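Local coordinates for sporulation inhibitor of replication protein SirA (Bacillus subtilis, PDB 4TPS), which inhibits the initiation of DNA replication during sporulation, keeping the initiator DnaA from the replication origin and so enforcing diploidy, at residues Gln36-Thr41 and Gln46-Thr51; Val30-Phe35 and Lys140-Leu145; Glu18-His23 and Gln56-Pro61. One frame throughout, in Å; residues are numbered along the deposited sequence. Where two conformers were deposited one is given.

Interaction 1: residues Gln36-Thr41 and Gln46-Thr51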
loop_
_atom_site.group_PDB
_atom_site.type_symbol
_atom_site.label_atom_id
_atom_site.label_comp_id
_atom_site.label_asym_id
_atom_site.label_seq_id
_atom_site.Cartn_x
_atom_site.Cartn_y
_atom_site.Cartn_z
ATOM N N GLN A 36 1.995 9.002 -1.501
ATOM C CA GLN A 36 2.618 10.313 -1.595
ATOM C C GLN A 36 3.530 10.536 -0.356
ATOM O O GLN A 36 4.645 11.048 -0.491
ATOM C CB GLN A 36 1.583 11.398 -1.739
ATOM C CG GLN A 36 2.195 12.806 -1.841
ATOM C CD GLN A 36 1.151 13.854 -2.066
ATOM O OE1 GLN A 36 0.314 14.160 -1.186
ATOM N NE2 GLN A 36 1.172 14.412 -3.262
ATOM N N ASP A 37 3.088 10.108 0.825
ATOM C CA ASP A 37 3.939 10.200 2.012
ATOM C C ASP A 37 5.239 9.435 1.854
ATOM O O ASP A 37 6.287 9.902 2.259
ATOM C CB ASP A 37 3.218 9.664 3.234
ATOM C CG ASP A 37 2.215 10.637 3.794
ATOM O OD1 ASP A 37 2.205 11.838 3.409
ATOM O OD2 ASP A 37 1.427 10.156 4.645
ATOM N N TYR A 38 5.166 8.252 1.266
ATOM C CA TYR A 38 6.398 7.474 1.015
ATOM C C TYR A 38 7.349 8.114 -0.003
ATOM O O TYR A 38 8.554 8.170 0.206
ATOM C CB TYR A 38 5.988 6.097 0.534
ATOM C CG TYR A 38 7.103 5.150 0.267
ATOM C CD1 TYR A 38 7.951 4.762 1.296
ATOM C CD2 TYR A 38 7.320 4.619 -1.012
ATOM C CE1 TYR A 38 8.985 3.890 1.076
ATOM C CE2 TYR A 38 8.354 3.732 -1.233
ATOM C CZ TYR A 38 9.170 3.374 -0.173
ATOM O OH TYR A 38 10.200 2.477 -0.317
ATOM N N HIS A 39 6.791 8.610 -1.092
ATOM C CA HIS A 39 7.597 9.128 -2.169
ATOM C C HIS A 39 8.036 10.577 -1.939
ATOM O O HIS A 39 9.059 10.977 -2.491
ATOM C CB HIS A 39 6.861 8.992 -3.495
ATOM C CG HIS A 39 6.839 7.575 -3.993
ATOM N ND1 HIS A 39 7.942 6.954 -4.535
ATOM C CD2 HIS A 39 5.892 6.634 -3.934
ATOM C CE1 HIS A 39 7.659 5.694 -4.800
ATOM N NE2 HIS A 39 6.402 5.502 -4.499
ATOM N N TRP A 40 7.292 11.321 -1.121
ATOM C CA TRP A 40 7.488 12.801 -1.052
ATOM C C TRP A 40 7.499 13.429 0.282
ATOM O O TRP A 40 8.447 14.169 0.572
ATOM C CB TRP A 40 6.396 13.512 -1.828
ATOM C CG TRP A 40 6.747 13.533 -3.277
ATOM C CD1 TRP A 40 6.204 12.795 -4.277
ATOM C CD2 TRP A 40 7.766 14.316 -3.844
ATOM N NE1 TRP A 40 6.820 13.097 -5.478
ATOM C CE2 TRP A 40 7.820 14.008 -5.214
ATOM C CE3 TRP A 40 8.667 15.232 -3.309
ATOM C CZ2 TRP A 40 8.714 14.595 -6.062
ATOM C CZ3 TRP A 40 9.543 15.833 -4.149
ATOM C CH2 TRP A 40 9.599 15.488 -5.521
ATOM N N THR A 41 6.428 13.193 1.080
ATOM C CA THR A 41 6.178 13.936 2.349
ATOM C C THR A 41 7.413 13.815 3.240
ATOM O O THR A 41 8.058 12.754 3.335
ATOM C CB THR A 41 4.893 13.454 3.088
ATOM O OG1 THR A 41 3.778 13.400 2.198
ATOM C CG2 THR A 41 4.483 14.335 4.234
ATOM N N GLN A 46 10.812 7.224 11.682
ATOM C CA GLN A 46 9.937 6.129 12.124
ATOM C C GLN A 46 8.621 6.083 11.388
ATOM O O GLN A 46 8.151 4.970 11.061
ATOM C CB GLN A 46 9.704 6.155 13.636
ATOM C CG GLN A 46 10.761 5.341 14.373
ATOM C CD GLN A 46 10.790 5.554 15.887
ATOM O OE1 GLN A 46 9.941 6.241 16.467
ATOM N NE2 GLN A 46 11.778 4.949 16.536
ATOM N N GLN A 47 8.013 7.253 11.139
ATOM C CA GLN A 47 6.768 7.345 10.335
ATOM C C GLN A 47 7.019 6.814 8.898
ATOM O O GLN A 47 6.189 6.070 8.322
ATOM C CB GLN A 47 6.236 8.818 10.264
ATOM C CG GLN A 47 6.058 9.541 11.604
ATOM C CD GLN A 47 5.764 11.062 11.514
ATOM O OE1 GLN A 47 6.344 11.796 10.691
ATOM N NE2 GLN A 47 4.881 11.545 12.404
ATOM N N TYR A 48 8.171 7.194 8.332
ATOM C CA TYR A 48 8.556 6.717 7.012
ATOM C C TYR A 48 8.693 5.180 6.988
ATOM O O TYR A 48 8.207 4.494 6.058
ATOM C CB TYR A 48 9.906 7.336 6.608
ATOM C CG TYR A 48 10.457 6.827 5.273
ATOM C CD1 TYR A 48 9.946 7.288 4.063
ATOM C CD2 TYR A 48 11.433 5.861 5.235
ATOM C CE1 TYR A 48 10.424 6.835 2.861
ATOM C CE2 TYR A 48 11.937 5.410 4.029
ATOM C CZ TYR A 48 11.409 5.879 2.839
ATOM O OH TYR A 48 11.889 5.440 1.626
ATOM N N GLU A 49 9.371 4.636 7.988
ATOM C CA GLU A 49 9.575 3.180 7.993
ATOM C C GLU A 49 8.239 2.362 8.117
ATOM O O GLU A 49 8.071 1.317 7.466
ATOM C CB GLU A 49 10.541 2.799 9.098
ATOM C CG GLU A 49 11.959 3.166 8.735
ATOM C CD GLU A 49 12.912 3.160 9.902
ATOM O OE1 GLU A 49 14.098 3.418 9.597
ATOM O OE2 GLU A 49 12.495 2.920 11.083
ATOM N N MET A 50 7.306 2.880 8.929
ATOM C CA MET A 50 5.967 2.294 9.075
ATOM C C MET A 50 5.242 2.359 7.747
ATOM O O MET A 50 4.567 1.424 7.319
ATOM C CB MET A 50 5.105 3.050 10.089
ATOM C CG MET A 50 5.200 2.556 11.481
ATOM S SD MET A 50 4.516 0.904 11.480
ATOM C CE MET A 50 6.109 0.103 11.716
ATOM N N THR A 51 5.345 3.515 7.109
ATOM C CA THR A 51 4.680 3.733 5.819
ATOM C C THR A 51 5.220 2.733 4.750
ATOM O O THR A 51 4.446 2.100 4.027
ATOM C CB THR A 51 4.824 5.214 5.391
ATOM O OG1 THR A 51 4.145 6.040 6.346
ATOM C CG2 THR A 51 4.234 5.431 3.974
HETATM O O HOH W 1 1.960 7.652 6.430
HETATM O O HOH W 2 10.701 6.196 -0.929
#
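Tyr-38, Tyr-48 and Thr-51 join two helices that follow each other in the chain, 28-39 and 45-58, in a helix-loop-helix unit. No hydrogen bond runs directly between 36-41 and 46-51; rings and two waters bridge them. The two tyrosine rings are nearly parallel, at 13°, yet slid so far past each other that they barely overlap, with centroids 5.3 Å apart. The nearest approach is that of Tyr-48 OH, which comes in obliquely to the Tyr-38 ring, 3.3 Å from Tyr-38 CE1. Tyr-38 sets its ring anti to the backbone N (chi1 -178°), which brings the far end of the ring near Tyr-48, and its hydroxyl bonds Glu-52, a direct link between the helices. One water sits over the centre of the Tyr-38 ring, donates to Tyr-38 O at 3.1 Å and is 2.9 Å from Tyr-48 OH; both this water and Tyr-38 O lie at the edge of the Tyr-48 ring, in its plane. Thr-51 CG2 packs 3.9 Å from Tyr-38 CB. The other branch, Thr-51 OG1, hands its proton to Gln-47 O at 2.8 Å, from above the carbonyl plane, and accepts from a second water, which also donates to Asp-37 OD2 at 3.1 Å. Asp-37 OD1 takes the Thr-41 hydroxyl on its anti lone pair. With both oxygens occupied, the aspartate is probably fixed in rotation, and water completes the polar link between Asp-37 and Thr-51, and between Tyr-38 O and Tyr-48 OH.

Interaction 2: residues Val30-Phe35 and Lys140-Leu145; sequences VMFELF and KRYGWL
Met-31 carries the shortest polar bond within the two segments, a routine helical one in which its O accepts from Phe-35 N at 3.0 Å; its side chain instead reaches Trp-144. Between the two segments no hydrogen bond forms, a worked case of a helix laid against a sheet largely by aromatic and aliphatic packing. At the centre, Phe-32 and Tyr-142 form an offset stack, their centroids 4.6 Å apart and their planes inclined by 24°. The offset brings the root of the phenylalanine, not its ring, over the middle of the tyrosine: Phe-32 CB stands 4.0 Å from the centroid of the Tyr-142 ring and only 3° from its normal, a CH-pi contact. Farther out, Phe-32 CD1 meets Tyr-142 CD2 at 3.5 Å. With CG between the backbone N and the carbonyl carbon (chi1 63°), the crowded position, the Tyr-142 ring lies with one face against Phe-32 CB.

On one flank, the aliphatic part of Lys-140 passes the end of the phenylalanine, with Lys-140 CG 4.1 Å from Phe-32 CZ; Lys-140 and Arg-141 together face Asp-136 in a G1 beta bulge. On the other, the bent chain of Met-31 brings CE to 3.8 Å from Trp-144 CZ2, while the indole N-H bonds Glu-28, a polar tie between helix 28-39 and the strand. Phe-137 meets the Phe-32 ring, and Met-135 touches both Phe-32 and Tyr-142. Glu-33 OE1 and Lys-140 NZ are 6.0 Å apart, so the opposite charges do not touch. Attraction between the segments thus probably rests on dispersion and CH-pi contact, with the bond from the indole N-H to Glu-28 likely to fix the rotation of Trp-144.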
loop_
_atom_site.group_PDB
_atom_site.type_symbol
_atom_site.label_atom_id
_atom_site.label_comp_id
_atom_site.label_asym_id
_atom_site.label_seq_id
_atom_site.Cartn_x
_atom_site.Cartn_y
_atom_site.Cartn_z
ATOM N N VAL A 30 -7.116 8.160 0.113
ATOM C CA VAL A 30 -6.363 7.786 1.292
ATOM C C VAL A 30 -5.143 6.972 0.885
ATOM O O VAL A 30 -4.082 7.111 1.463
ATOM C CB VAL A 30 -7.235 6.968 2.239
ATOM C CG1 VAL A 30 -6.433 6.494 3.463
ATOM C CG2 VAL A 30 -8.338 7.869 2.703
ATOM N N MET A 31 -5.295 6.144 -0.136
ATOM C CA MET A 31 -4.158 5.363 -0.647
ATOM C C MET A 31 -3.195 6.298 -1.359
ATOM O O MET A 31 -2.007 6.213 -1.143
ATOM C CB MET A 31 -4.576 4.228 -1.615
ATOM C CG MET A 31 -5.103 3.010 -0.891
ATOM S SD MET A 31 -5.300 1.565 -1.907
ATOM C CE MET A 31 -6.657 2.131 -2.897
ATOM N N PHE A 32 -3.727 7.224 -2.150
ATOM C CA PHE A 32 -2.877 8.219 -2.769
ATOM C C PHE A 32 -2.008 8.931 -1.718
ATOM O O PHE A 32 -0.818 9.066 -1.928
ATOM C CB PHE A 32 -3.725 9.236 -3.532
ATOM C CG PHE A 32 -2.930 10.391 -4.108
ATOM C CD1 PHE A 32 -2.335 10.237 -5.343
ATOM C CD2 PHE A 32 -2.781 11.596 -3.453
ATOM C CE1 PHE A 32 -1.592 11.241 -5.901
ATOM C CE2 PHE A 32 -2.025 12.620 -4.005
ATOM C CZ PHE A 32 -1.478 12.467 -5.270
ATOM N N GLU A 33 -2.624 9.339 -0.588
ATOM C CA GLU A 33 -1.880 10.051 0.442
ATOM C C GLU A 33 -0.782 9.181 1.092
ATOM O O GLU A 33 0.310 9.644 1.387
ATOM C CB GLU A 33 -2.832 10.630 1.497
ATOM C CG GLU A 33 -3.676 11.759 0.907
ATOM C CD GLU A 33 -4.566 12.465 1.922
ATOM O OE1 GLU A 33 -5.797 12.477 1.707
ATOM O OE2 GLU A 33 -4.032 13.023 2.912
ATOM N N LEU A 34 -1.060 7.907 1.292
ATOM C CA LEU A 34 -0.066 6.954 1.791
ATOM C C LEU A 34 1.148 6.838 0.851
ATOM O O LEU A 34 2.304 6.983 1.244
ATOM C CB LEU A 34 -0.668 5.607 2.008
ATOM C CG LEU A 34 0.283 4.545 2.574
ATOM C CD1 LEU A 34 0.549 4.815 4.051
ATOM C CD2 LEU A 34 -0.277 3.147 2.401
ATOM N N PHE A 35 0.860 6.609 -0.403
ATOM C CA PHE A 35 1.921 6.572 -1.430
ATOM C C PHE A 35 2.713 7.912 -1.586
ATOM O O PHE A 35 3.938 7.916 -1.684
ATOM C CB PHE A 35 1.376 6.105 -2.751
ATOM C CG PHE A 35 1.017 4.623 -2.759
ATOM C CD1 PHE A 35 1.987 3.660 -2.752
ATOM C CD2 PHE A 35 -0.298 4.194 -2.772
ATOM C CE1 PHE A 35 1.667 2.303 -2.788
ATOM C CE2 PHE A 35 -0.625 2.849 -2.767
ATOM C CZ PHE A 35 0.368 1.900 -2.788
ATOM N N LYS A 140 -1.533 15.586 -9.223
ATOM C CA LYS A 140 -2.638 15.076 -8.340
ATOM C C LYS A 140 -3.705 14.281 -9.159
ATOM O O LYS A 140 -4.837 14.241 -8.826
ATOM C CB LYS A 140 -3.280 16.210 -7.496
ATOM C CG LYS A 140 -3.796 15.735 -6.134
ATOM C CD LYS A 140 -4.225 16.904 -5.201
ATOM C CE LYS A 140 -3.876 16.659 -3.752
ATOM N NZ LYS A 140 -5.065 16.016 -3.141
ATOM N N ARG A 141 -3.270 13.647 -10.241
ATOM C CA ARG A 141 -4.091 12.785 -11.071
ATOM C C ARG A 141 -3.838 11.357 -10.642
ATOM O O ARG A 141 -2.703 10.929 -10.581
ATOM C CB ARG A 141 -3.741 12.913 -12.566
ATOM C CG ARG A 141 -4.017 14.275 -13.127
ATOM C CD ARG A 141 -3.752 14.408 -14.602
ATOM N NE ARG A 141 -4.313 13.334 -15.441
ATOM C CZ ARG A 141 -3.585 12.417 -16.105
ATOM N NH1 ARG A 141 -2.207 12.414 -16.075
ATOM N NH2 ARG A 141 -4.233 11.491 -16.838
ATOM N N TYR A 142 -4.882 10.624 -10.305
ATOM C CA TYR A 142 -4.706 9.244 -9.881
ATOM C C TYR A 142 -5.968 8.453 -10.119
ATOM O O TYR A 142 -7.062 9.000 -10.176
ATOM C CB TYR A 142 -4.272 9.134 -8.414
ATOM C CG TYR A 142 -5.263 9.653 -7.400
ATOM C CD1 TYR A 142 -6.263 8.842 -6.874
ATOM C CD2 TYR A 142 -5.291 11.000 -7.073
ATOM C CE1 TYR A 142 -7.196 9.361 -5.980
ATOM C CE2 TYR A 142 -6.217 11.511 -6.216
ATOM C CZ TYR A 142 -7.154 10.683 -5.655
ATOM O OH TYR A 142 -8.105 11.192 -4.771
ATOM N N GLY A 143 -5.805 7.146 -10.257
ATOM C CA GLY A 143 -6.942 6.272 -10.443
ATOM C C GLY A 143 -6.567 4.871 -10.833
ATOM O O GLY A 143 -5.425 4.578 -11.153
ATOM N N TRP A 144 -7.573 3.997 -10.873
ATOM C CA TRP A 144 -7.385 2.630 -11.305
ATOM C C TRP A 144 -7.232 2.641 -12.818
ATOM O O TRP A 144 -7.868 3.462 -13.512
ATOM C CB TRP A 144 -8.609 1.763 -10.947
ATOM C CG TRP A 144 -8.862 1.699 -9.483
ATOM C CD1 TRP A 144 -9.867 2.336 -8.809
ATOM C CD2 TRP A 144 -8.102 0.967 -8.498
ATOM N NE1 TRP A 144 -9.780 2.027 -7.473
ATOM C CE2 TRP A 144 -8.702 1.220 -7.253
ATOM C CE3 TRP A 144 -6.989 0.118 -8.561
ATOM C CZ2 TRP A 144 -8.223 0.670 -6.062
ATOM C CZ3 TRP A 144 -6.469 -0.421 -7.389
ATOM C CH2 TRP A 144 -7.100 -0.158 -6.150
ATOM N N LEU A 145 -6.464 1.690 -13.309
ATOM C CA LEU A 145 -6.435 1.379 -14.693
ATOM C C LEU A 145 -7.580 0.398 -14.972
ATOM O O LEU A 145 -7.469 -0.794 -14.746
ATOM C CB LEU A 145 -5.078 0.882 -15.166
ATOM C CG LEU A 145 -3.910 1.803 -14.829
ATOM C CD1 LEU A 145 -2.555 1.213 -15.256
ATOM C CD2 LEU A 145 -4.164 3.194 -15.404
#

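Interaction 3: residues Glu18-His23 and Gln56-Pro61; sequences EEFANH and QYITQP
Glu-18, at the start of helix 18-23, approaches Gln-60: the bend at chi2 (84°) folds the carboxylate back, with Glu-18 OE1 3.2 Å from Gln-60 NE2, but the angle is too poor for a hydrogen bond, and the carboxylate and amide planes stand 47° apart. Two residues on, Phe-20 carries the contact. With CG beside the backbone N (chi1 -71°), its ring presents a face to Ile-58, whose CG2 sits over the centre, 3.5 Å from the Phe-20 centroid, as a CH-pi contact. The rim of the same ring meets Tyr-57 at a right angle, neither lying over the face of the other, and Phe-20 CE2 is 3.8 Å from Tyr-57 CE1. Shortening Phe-20 to an alanine is likely to leave the Ile-58 methyl without its aromatic cover and open a gap beside the Tyr-57 ring. The Phe-20 ring also meets an aromatic side chain of another protein's chain, and Tyr-57 OH hydrogen-bonds a polar side chain there. Just before the helix, the backbones of Lys-17 and Leu-15 bond those of Ile-58 and Gln-60. Helix 18-23 thus packs on the end of helix 45-58 and the short, weakly bonded strand 59-60, beside strand 9-16 of the antiparallel sheet.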
loop_
_atom_site.group_PDB
_atom_site.type_symbol
_atom_site.label_atom_id
_atom_site.label_comp_id
_atom_site.label_asym_id
_atom_site.label_seq_id
_atom_site.Cartn_x
_atom_site.Cartn_y
_atom_site.Cartn_z
ATOM N N GLU A 18 -6.254 -7.142 -3.620
ATOM C CA GLU A 18 -7.704 -7.160 -3.638
ATOM C C GLU A 18 -8.375 -6.723 -2.324
ATOM O O GLU A 18 -9.304 -5.935 -2.322
ATOM C CB GLU A 18 -8.130 -8.601 -3.978
ATOM C CG GLU A 18 -8.013 -8.917 -5.466
ATOM C CD GLU A 18 -6.656 -9.363 -6.014
ATOM O OE1 GLU A 18 -5.615 -9.116 -5.370
ATOM O OE2 GLU A 18 -6.641 -9.950 -7.143
ATOM N N GLU A 19 -7.843 -7.192 -1.193
ATOM C CA GLU A 19 -8.478 -6.886 0.063
ATOM C C GLU A 19 -8.487 -5.384 0.330
ATOM O O GLU A 19 -9.433 -4.821 0.862
ATOM C CB GLU A 19 -7.750 -7.674 1.177
ATOM C CG GLU A 19 -8.158 -7.373 2.571
ATOM C CD GLU A 19 -7.422 -8.253 3.576
ATOM O OE1 GLU A 19 -6.193 -8.549 3.381
ATOM O OE2 GLU A 19 -8.081 -8.642 4.579
ATOM N N PHE A 20 -7.361 -4.742 0.021
ATOM C CA PHE A 20 -7.225 -3.293 0.251
ATOM C C PHE A 20 -7.926 -2.439 -0.789
ATOM O O PHE A 20 -8.485 -1.388 -0.448
ATOM C CB PHE A 20 -5.732 -2.977 0.410
ATOM C CG PHE A 20 -5.218 -3.506 1.721
ATOM C CD1 PHE A 20 -5.385 -2.752 2.870
ATOM C CD2 PHE A 20 -4.660 -4.767 1.809
ATOM C CE1 PHE A 20 -4.994 -3.275 4.111
ATOM C CE2 PHE A 20 -4.298 -5.273 3.040
ATOM C CZ PHE A 20 -4.414 -4.519 4.155
ATOM N N ALA A 21 -7.924 -2.914 -2.019
ATOM C CA ALA A 21 -8.699 -2.242 -3.082
ATOM C C ALA A 21 -10.172 -2.141 -2.689
ATOM O O ALA A 21 -10.815 -1.080 -2.816
ATOM C CB ALA A 21 -8.498 -2.941 -4.420
ATOM N N ASN A 22 -10.713 -3.263 -2.221
ATOM C CA ASN A 22 -12.075 -3.287 -1.755
ATOM C C ASN A 22 -12.314 -2.377 -0.559
ATOM O O ASN A 22 -13.278 -1.599 -0.517
ATOM C CB ASN A 22 -12.481 -4.746 -1.568
ATOM C CG ASN A 22 -12.703 -5.437 -2.918
ATOM O OD1 ASN A 22 -12.975 -4.770 -3.936
ATOM N ND2 ASN A 22 -12.563 -6.753 -2.953
ATOM N N HIS A 23 -11.456 -2.490 0.430
ATOM C CA HIS A 23 -11.587 -1.690 1.638
ATOM C C HIS A 23 -11.584 -0.177 1.329
ATOM O O HIS A 23 -12.338 0.537 1.942
ATOM C CB HIS A 23 -10.484 -2.035 2.634
ATOM C CG HIS A 23 -10.639 -1.390 3.975
ATOM N ND1 HIS A 23 -11.702 -1.661 4.816
ATOM C CD2 HIS A 23 -9.862 -0.484 4.630
ATOM C CE1 HIS A 23 -11.568 -0.970 5.934
ATOM N NE2 HIS A 23 -10.456 -0.259 5.858
ATOM N N GLN A 56 4.433 -2.186 1.444
ATOM C CA GLN A 56 4.839 -3.555 1.093
ATOM C C GLN A 56 3.670 -4.575 1.340
ATOM O O GLN A 56 3.419 -5.481 0.547
ATOM C CB GLN A 56 6.107 -3.942 1.896
ATOM C CG GLN A 56 7.358 -3.129 1.460
ATOM C CD GLN A 56 8.633 -3.300 2.332
ATOM O OE1 GLN A 56 8.604 -3.741 3.510
ATOM N NE2 GLN A 56 9.775 -2.918 1.748
ATOM N N TYR A 57 2.957 -4.387 2.438
ATOM C CA TYR A 57 1.872 -5.255 2.822
ATOM C C TYR A 57 0.665 -5.194 1.901
ATOM O O TYR A 57 0.065 -6.231 1.569
ATOM C CB TYR A 57 1.509 -5.007 4.290
ATOM C CG TYR A 57 0.565 -6.053 4.870
ATOM C CD1 TYR A 57 -0.805 -6.015 4.639
ATOM C CD2 TYR A 57 1.053 -7.094 5.638
ATOM C CE1 TYR A 57 -1.664 -7.007 5.184
ATOM C CE2 TYR A 57 0.216 -8.061 6.180
ATOM C CZ TYR A 57 -1.121 -8.019 5.958
ATOM O OH TYR A 57 -1.998 -8.936 6.500
ATOM N N ILE A 58 0.298 -3.994 1.434
ATOM C CA ILE A 58 -0.955 -3.831 0.702
ATOM C C ILE A 58 -0.794 -3.987 -0.813
ATOM O O ILE A 58 -1.762 -3.903 -1.521
ATOM C CB ILE A 58 -1.645 -2.469 1.009
ATOM C CG1 ILE A 58 -0.857 -1.281 0.401
ATOM C CG2 ILE A 58 -1.820 -2.282 2.541
ATOM C CD1 ILE A 58 -1.671 0.012 0.448
ATOM N N THR A 59 0.431 -4.185 -1.272
ATOM C CA THR A 59 0.705 -4.306 -2.680
ATOM C C THR A 59 1.275 -5.681 -3.016
ATOM O O THR A 59 1.798 -6.414 -2.143
ATOM C CB THR A 59 1.676 -3.185 -3.161
ATOM O OG1 THR A 59 2.935 -3.279 -2.510
ATOM C CG2 THR A 59 1.101 -1.810 -2.918
ATOM N N GLN A 60 1.207 -6.024 -4.309
ATOM C CA GLN A 60 1.730 -7.292 -4.838
ATOM C C GLN A 60 2.999 -7.027 -5.611
ATOM O O GLN A 60 3.138 -5.963 -6.226
ATOM C CB GLN A 60 0.714 -7.930 -5.804
ATOM C CG GLN A 60 -0.629 -8.172 -5.124
ATOM C CD GLN A 60 -1.531 -9.121 -5.887
ATOM O OE1 GLN A 60 -1.382 -9.307 -7.052
ATOM N NE2 GLN A 60 -2.454 -9.759 -5.184
ATOM N N PRO A 61 3.893 -8.003 -5.645
ATOM C CA PRO A 61 5.059 -7.880 -6.533
ATOM C C PRO A 61 4.588 -7.758 -8.001
ATOM O O PRO A 61 3.607 -8.416 -8.426
ATOM C CB PRO A 61 5.833 -9.174 -6.318
ATOM C CG PRO A 61 5.196 -9.892 -5.230
ATOM C CD PRO A 61 3.865 -9.282 -4.909
#

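In the fold
Interaction 1 shares helix 28-39 with interaction 2 and helix 45-58 with interaction 3, while interactions 2 and 3 meet by packing and at the same antiparallel sheet. Interactions 1 and 2, centres about 14 Å apart, join where Thr-51 CG2 packs 3.7 Å from Leu-34 O. Between interactions 2 and 3, about 13 Å apart by centres, Trp-144 CH2 approaches Ala-21 CB at 3.6 Å, and Leu-34 and Phe-35 pack on Ile-58. Interactions 1 and 3, centres about 17 Å apart, do not touch. The side chains of Trp-144 and Glu-18 each lie about 4 Å from a bound beta-mercaptoethanol, probably from the crystallisation liquor. Residues of all three come within reach of the second protein chain, consistent with a surface that receives domain I of DnaA.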